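Local atomic coordinates of paraflagellar rod component (Trypanosoma brucei, PDB entry 2Q0X), a protein that is of unknown function but adopts the alpha/beta hydrolase fold and is probably a component of the trypanosome paraflagellar rod. Residues M107-L112 against E296-T301; E162-L167 against A190-G195. All coordinates share one frame; numbering follows the deposited sequence.

Overall arrangement
Both contacts belong to one alpha/beta hydrolase fold, on opposite sides of the chain's centre, with their own centres about 38 Å apart and their nearest atoms about 12 Å apart. Contact 1 ties the residue just ahead of strand 110-115, inside the eight-stranded mixed sheet, to the end of helix 280-299, the last helix of the model. Contact 2 pairs helix 154-170 with the short helix 189-193, both in the helical insertion between strands 135-143 and 227-232. Along the chain it is nested within the loop that contact 1 closes. One contact joins sheet to last modelled helix by charge, the other joins two helices of the insertion by apolar packing.

Contact 1 of 2, residues M107-L112 against E296-T301; sequences MNEVAL and EFRTET
The backbones of 107-112 and 296-301 stay well apart, the CA atoms of Glu-109 and Arg-298 being nearest at 13.5 Å, and the gap is bridged by one Glu-Arg pair. This is a bidentate salt bridge between the entry to strand 110-115, in the central sheet of the alpha/beta hydrolase fold, and the last turn of the last modelled helix, 280-299. The two side chains reach out from opposite directions. Arg-298 presents the end of its guanidinium, giving NH1 to Glu-109 OE1 at 3.0 Å and NH2 to Glu-109 OE2 at 2.9 Å. Both N-H bonds run fairly straight, and both oxygens lie close to the guanidinium plane. Seen from the acid the fit is less flat: OE1 receives NH1 through its syn lone pair, whereas OE2 is met on its syn side but 29° out of the carboxylate plane. The planes of the two groups are 35° apart.

Glu-109 sets out with CG between its own N and carbonyl carbon (chi1 44°), then runs extended, which carries the carboxylate out toward the helix. Arg-298 takes a more winding path, bent at chi2 and chi3. The carboxylate is shared: Arg-39 makes a second salt bridge to OE1, and Thr-136 OG1 hydrogen-bonds OE2, so both oxygens of this buried acid have further partners within the sheet region. Arg-137 and Arg-39 also bring positive charge close to Arg-298, and the Glu-109 carboxylate, bonded to both Arg-39 and Arg-298, probably offsets part of this charge. The burial is lopsided, with Glu-109 enclosed and Arg-298 exposed on the surface. Across the contact, the carboxyl carbon CD of Glu-109 sits in plane at the guanidinium edge, 3.5 Å from NH2 of Arg-298.

Contact 2 of 2, residues E162-L167 against A190-G195; sequences EHVEKL and ARLAGG
Val-164 makes the contact between two helices here, touching both Leu-192 and Ala-193. The pairing is a small apolar helix-helix contact in the helical insertion of the alpha/beta hydrolase fold, where helix 154-170 meets the last turn of the short helix 189-193. The backbones come close, with CA of Val-164 and CA of Ala-193 6.2 Å apart.

From its CA, the bond to CB of Val-164 points at the neighbouring helix, and the two methyls then part to separate targets. CG1, anti to the backbone N (chi1 169°), comes up against the methyl CB of Ala-193 at 3.5 Å, tighter than usual for two carbons, and also lies 3.7 Å from CA of Ala-193. CG2, anti to the carbonyl carbon instead, turns to Leu-192. It rests 3.8 Å from CB of Leu-192 and reaches the branch methyl CD1 of the same residue a little farther on. The Val-164 and Leu-192 side chains cross at about a right angle, and CG2 alone meets both the root and one tip of the leucine.

The surroundings extend this packing, as Leu-192 also touches Arg-160 and Met-179, and Ala-193 touches Met-168. The CB of Arg-191, on the same short helix, leaves the backbone on the side away from segment 162-167, and its guanidinium makes a salt bridge with Asp-90. After the helix, Gly-195 is the first residue to leave helical backbone angles, with positive phi (91°), and its N hydrogen-bonds O of Leu-192 at 3.3 Å.

Contact 1 of 2, residues M107-L112 against E296-T301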
loop_
_atom_site.group_PDB
_atom_site.type_symbol
_atom_site.label_atom_id
_atom_site.label_comp_id
_atom_site.label_asym_id
_atom_site.label_seq_id
_atom_site.Cartn_x
_atom_site.Cartn_y
_atom_site.Cartn_z
ATOM N N MET A 107 -12.300 1.133 -21.915
ATOM C CA MET A 107 -12.850 2.293 -21.244
ATOM C C MET A 107 -12.878 3.466 -22.224
ATOM O O MET A 107 -11.839 3.872 -22.741
ATOM C CB MET A 107 -12.020 2.630 -20.000
ATOM C CG MET A 107 -12.111 1.596 -18.911
ATOM S SD MET A 107 -13.812 1.314 -18.358
ATOM C CE MET A 107 -14.212 -0.319 -18.957
ATOM N N ASN A 108 -14.072 3.989 -22.484
ATOM C CA ASN A 108 -14.273 5.087 -23.446
ATOM C C ASN A 108 -14.259 6.460 -22.791
ATOM O O ASN A 108 -14.195 7.469 -23.473
ATOM C CB ASN A 108 -15.614 4.940 -24.164
ATOM C CG ASN A 108 -15.631 3.797 -25.144
ATOM O OD1 ASN A 108 -14.598 3.405 -25.687
ATOM N ND2 ASN A 108 -16.812 3.254 -25.381
ATOM N N GLU A 109 -14.396 6.503 -21.473
ATOM C CA GLU A 109 -14.183 7.743 -20.738
ATOM C C GLU A 109 -13.880 7.433 -19.296
ATOM O O GLU A 109 -14.102 6.329 -18.826
ATOM C CB GLU A 109 -15.364 8.715 -20.880
ATOM C CG GLU A 109 -16.714 8.100 -20.747
ATOM C CD GLU A 109 -17.847 9.115 -20.777
ATOM O OE1 GLU A 109 -18.956 8.748 -21.176
ATOM O OE2 GLU A 109 -17.656 10.267 -20.374
ATOM N N VAL A 110 -13.316 8.421 -18.618
ATOM C CA VAL A 110 -12.859 8.267 -17.258
ATOM C C VAL A 110 -13.366 9.466 -16.482
ATOM O O VAL A 110 -13.109 10.622 -16.861
ATOM C CB VAL A 110 -11.325 8.190 -17.173
ATOM C CG1 VAL A 110 -10.849 8.236 -15.686
ATOM C CG2 VAL A 110 -10.791 6.933 -17.884
ATOM N N ALA A 111 -14.109 9.167 -15.408
ATOM C CA ALA A 111 -14.425 10.128 -14.369
ATOM C C ALA A 111 -13.348 10.012 -13.280
ATOM O O ALA A 111 -13.239 8.982 -12.606
ATOM C CB ALA A 111 -15.830 9.852 -13.805
ATOM N N LEU A 112 -12.529 11.051 -13.122
ATOM C CA LEU A 112 -11.480 11.041 -12.097
ATOM C C LEU A 112 -12.048 11.466 -10.747
ATOM O O LEU A 112 -12.649 12.529 -10.637
ATOM C CB LEU A 112 -10.317 11.972 -12.460
ATOM C CG LEU A 112 -9.032 11.399 -13.073
ATOM C CD1 LEU A 112 -7.962 12.502 -13.226
ATOM C CD2 LEU A 112 -8.492 10.259 -12.253
ATOM N N GLU A 296 -27.238 13.672 -19.055
ATOM C CA GLU A 296 -28.452 14.305 -19.569
ATOM C C GLU A 296 -28.085 15.582 -20.287
ATOM O O GLU A 296 -28.491 15.787 -21.424
ATOM C CB GLU A 296 -29.473 14.640 -18.446
ATOM N N PHE A 297 -27.304 16.432 -19.631
ATOM C CA PHE A 297 -26.893 17.681 -20.248
ATOM C C PHE A 297 -26.200 17.437 -21.579
ATOM O O PHE A 297 -26.502 18.110 -22.554
ATOM C CB PHE A 297 -25.984 18.520 -19.350
ATOM C CG PHE A 297 -25.630 19.847 -19.960
ATOM C CD1 PHE A 297 -26.508 20.922 -19.862
ATOM C CD2 PHE A 297 -24.448 20.009 -20.679
ATOM C CE1 PHE A 297 -26.201 22.163 -20.454
ATOM C CE2 PHE A 297 -24.126 21.233 -21.269
ATOM C CZ PHE A 297 -25.007 22.314 -21.159
ATOM N N ARG A 298 -25.279 16.476 -21.621
ATOM C CA ARG A 298 -24.525 16.220 -22.860
ATOM C C ARG A 298 -25.427 15.716 -24.006
ATOM O O ARG A 298 -25.168 16.015 -25.170
ATOM C CB ARG A 298 -23.352 15.257 -22.628
ATOM C CG ARG A 298 -23.526 13.901 -23.273
ATOM C CD ARG A 298 -22.937 12.783 -22.452
ATOM N NE ARG A 298 -21.495 12.893 -22.320
ATOM C CZ ARG A 298 -20.710 11.910 -21.885
ATOM N NH1 ARG A 298 -21.226 10.729 -21.553
ATOM N NH2 ARG A 298 -19.398 12.111 -21.792
ATOM N N THR A 299 -26.469 14.954 -23.668
ATOM C CA THR A 299 -27.373 14.365 -24.671
ATOM C C THR A 299 -28.237 15.424 -25.379
ATOM O O THR A 299 -28.795 15.171 -26.456
ATOM C CB THR A 299 -28.267 13.275 -24.030
ATOM O OG1 THR A 299 -27.437 12.311 -23.366
ATOM C CG2 THR A 299 -29.119 12.564 -25.080
ATOM N N GLU A 300 -28.346 16.599 -24.761
ATOM C CA GLU A 300 -28.911 17.779 -25.397
ATOM C C GLU A 300 -27.767 18.585 -26.046
ATOM O O GLU A 300 -27.004 19.234 -25.319
ATOM C CB GLU A 300 -29.627 18.631 -24.346
ATOM N N THR A 301 -27.602 18.552 -27.377
ATOM C CA THR A 301 -28.376 17.728 -28.325
ATOM C C THR A 301 -27.483 16.666 -28.973
ATOM O O THR A 301 -26.651 16.039 -28.298
ATOM C CB THR A 301 -29.000 18.583 -29.445
#

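Contact 2 of 2, residues E162-L167 against A190-G195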
loop_
_atom_site.group_PDB
_atom_site.type_symbol
_atom_site.label_atom_id
_atom_site.label_comp_id
_atom_site.label_asym_id
_atom_site.label_seq_id
_atom_site.Cartn_x
_atom_site.Cartn_y
_atom_site.Cartn_z
ATOM N N GLU A 162 9.287 26.489 4.125
ATOM C CA GLU A 162 10.680 26.495 4.565
ATOM C C GLU A 162 11.058 25.159 5.184
ATOM O O GLU A 162 12.091 24.586 4.841
ATOM C CB GLU A 162 10.896 27.626 5.576
ATOM C CG GLU A 162 12.328 27.836 6.023
ATOM C CD GLU A 162 12.453 28.994 6.994
ATOM O OE1 GLU A 162 11.435 29.697 7.207
ATOM O OE2 GLU A 162 13.559 29.212 7.540
ATOM N N HIS A 163 10.203 24.667 6.080
ATOM C CA HIS A 163 10.423 23.396 6.784
ATOM C C HIS A 163 10.625 22.236 5.810
ATOM O O HIS A 163 11.453 21.357 6.060
ATOM C CB HIS A 163 9.246 23.103 7.727
ATOM C CG HIS A 163 9.444 21.897 8.597
ATOM N ND1 HIS A 163 10.202 21.926 9.748
ATOM C CD2 HIS A 163 8.973 20.630 8.489
ATOM C CE1 HIS A 163 10.195 20.732 10.310
ATOM N NE2 HIS A 163 9.456 19.926 9.568
ATOM N N VAL A 164 9.865 22.245 4.713
ATOM C CA VAL A 164 9.963 21.228 3.665
ATOM C C VAL A 164 11.288 21.321 2.896
ATOM O O VAL A 164 11.905 20.303 2.595
ATOM C CB VAL A 164 8.762 21.324 2.670
ATOM C CG1 VAL A 164 8.993 20.469 1.433
ATOM C CG2 VAL A 164 7.469 20.920 3.356
ATOM N N GLU A 165 11.703 22.545 2.570
ATOM C CA GLU A 165 13.007 22.802 1.931
ATOM C C GLU A 165 14.170 22.240 2.743
ATOM O O GLU A 165 15.118 21.683 2.176
ATOM C CB GLU A 165 13.228 24.305 1.745
ATOM C CG GLU A 165 12.381 24.925 0.663
ATOM C CD GLU A 165 12.448 26.448 0.659
ATOM O OE1 GLU A 165 13.421 27.029 1.204
ATOM O OE2 GLU A 165 11.517 27.062 0.095
ATOM N N LYS A 166 14.088 22.411 4.063
ATOM C CA LYS A 166 15.118 21.953 4.989
ATOM C C LYS A 166 15.197 20.431 5.017
ATOM O O LYS A 166 16.295 19.872 4.972
ATOM C CB LYS A 166 14.844 22.486 6.398
ATOM N N LEU A 167 14.038 19.768 5.080
ATOM C CA LEU A 167 13.977 18.299 5.098
ATOM C C LEU A 167 14.470 17.696 3.784
ATOM O O LEU A 167 15.170 16.688 3.787
ATOM C CB LEU A 167 12.563 17.795 5.402
ATOM C CG LEU A 167 11.959 18.063 6.786
ATOM C CD1 LEU A 167 10.491 17.661 6.813
ATOM C CD2 LEU A 167 12.709 17.345 7.893
ATOM N N ALA A 190 8.350 15.196 0.540
ATOM C CA ALA A 190 8.533 15.088 -0.902
ATOM C C ALA A 190 7.259 15.404 -1.668
ATOM O O ALA A 190 7.323 15.944 -2.754
ATOM C CB ALA A 190 9.045 13.712 -1.281
ATOM N N ARG A 191 6.099 15.059 -1.121
ATOM C CA ARG A 191 4.834 15.408 -1.772
ATOM C C ARG A 191 4.535 16.917 -1.688
ATOM O O ARG A 191 4.008 17.496 -2.623
ATOM C CB ARG A 191 3.674 14.559 -1.226
ATOM C CG ARG A 191 3.611 13.166 -1.852
ATOM C CD ARG A 191 3.106 13.205 -3.308
ATOM N NE ARG A 191 1.757 13.779 -3.427
ATOM C CZ ARG A 191 0.618 13.111 -3.241
ATOM N NH1 ARG A 191 0.615 11.817 -2.930
ATOM N NH2 ARG A 191 -0.544 13.741 -3.353
ATOM N N LEU A 192 4.925 17.553 -0.591
ATOM C CA LEU A 192 4.733 18.991 -0.442
ATOM C C LEU A 192 5.739 19.794 -1.288
ATOM O O LEU A 192 5.400 20.879 -1.805
ATOM C CB LEU A 192 4.818 19.396 1.036
ATOM C CG LEU A 192 3.596 19.145 1.940
ATOM C CD1 LEU A 192 3.980 19.244 3.409
ATOM C CD2 LEU A 192 2.449 20.142 1.605
ATOM N N ALA A 193 6.947 19.247 -1.468
ATOM C CA ALA A 193 8.069 19.985 -2.082
ATOM C C ALA A 193 7.920 20.292 -3.578
ATOM O O ALA A 193 8.440 21.293 -4.066
ATOM C CB ALA A 193 9.399 19.254 -1.821
ATOM N N GLY A 194 7.207 19.443 -4.310
ATOM C CA GLY A 194 7.011 19.663 -5.744
ATOM C C GLY A 194 5.986 20.721 -6.078
ATOM O O GLY A 194 5.796 21.044 -7.251
ATOM N N GLY A 195 5.326 21.285 -5.069
ATOM C CA GLY A 195 4.368 22.361 -5.301
ATOM C C GLY A 195 2.963 21.824 -5.506
ATOM O O GLY A 195 2.527 20.914 -4.788
#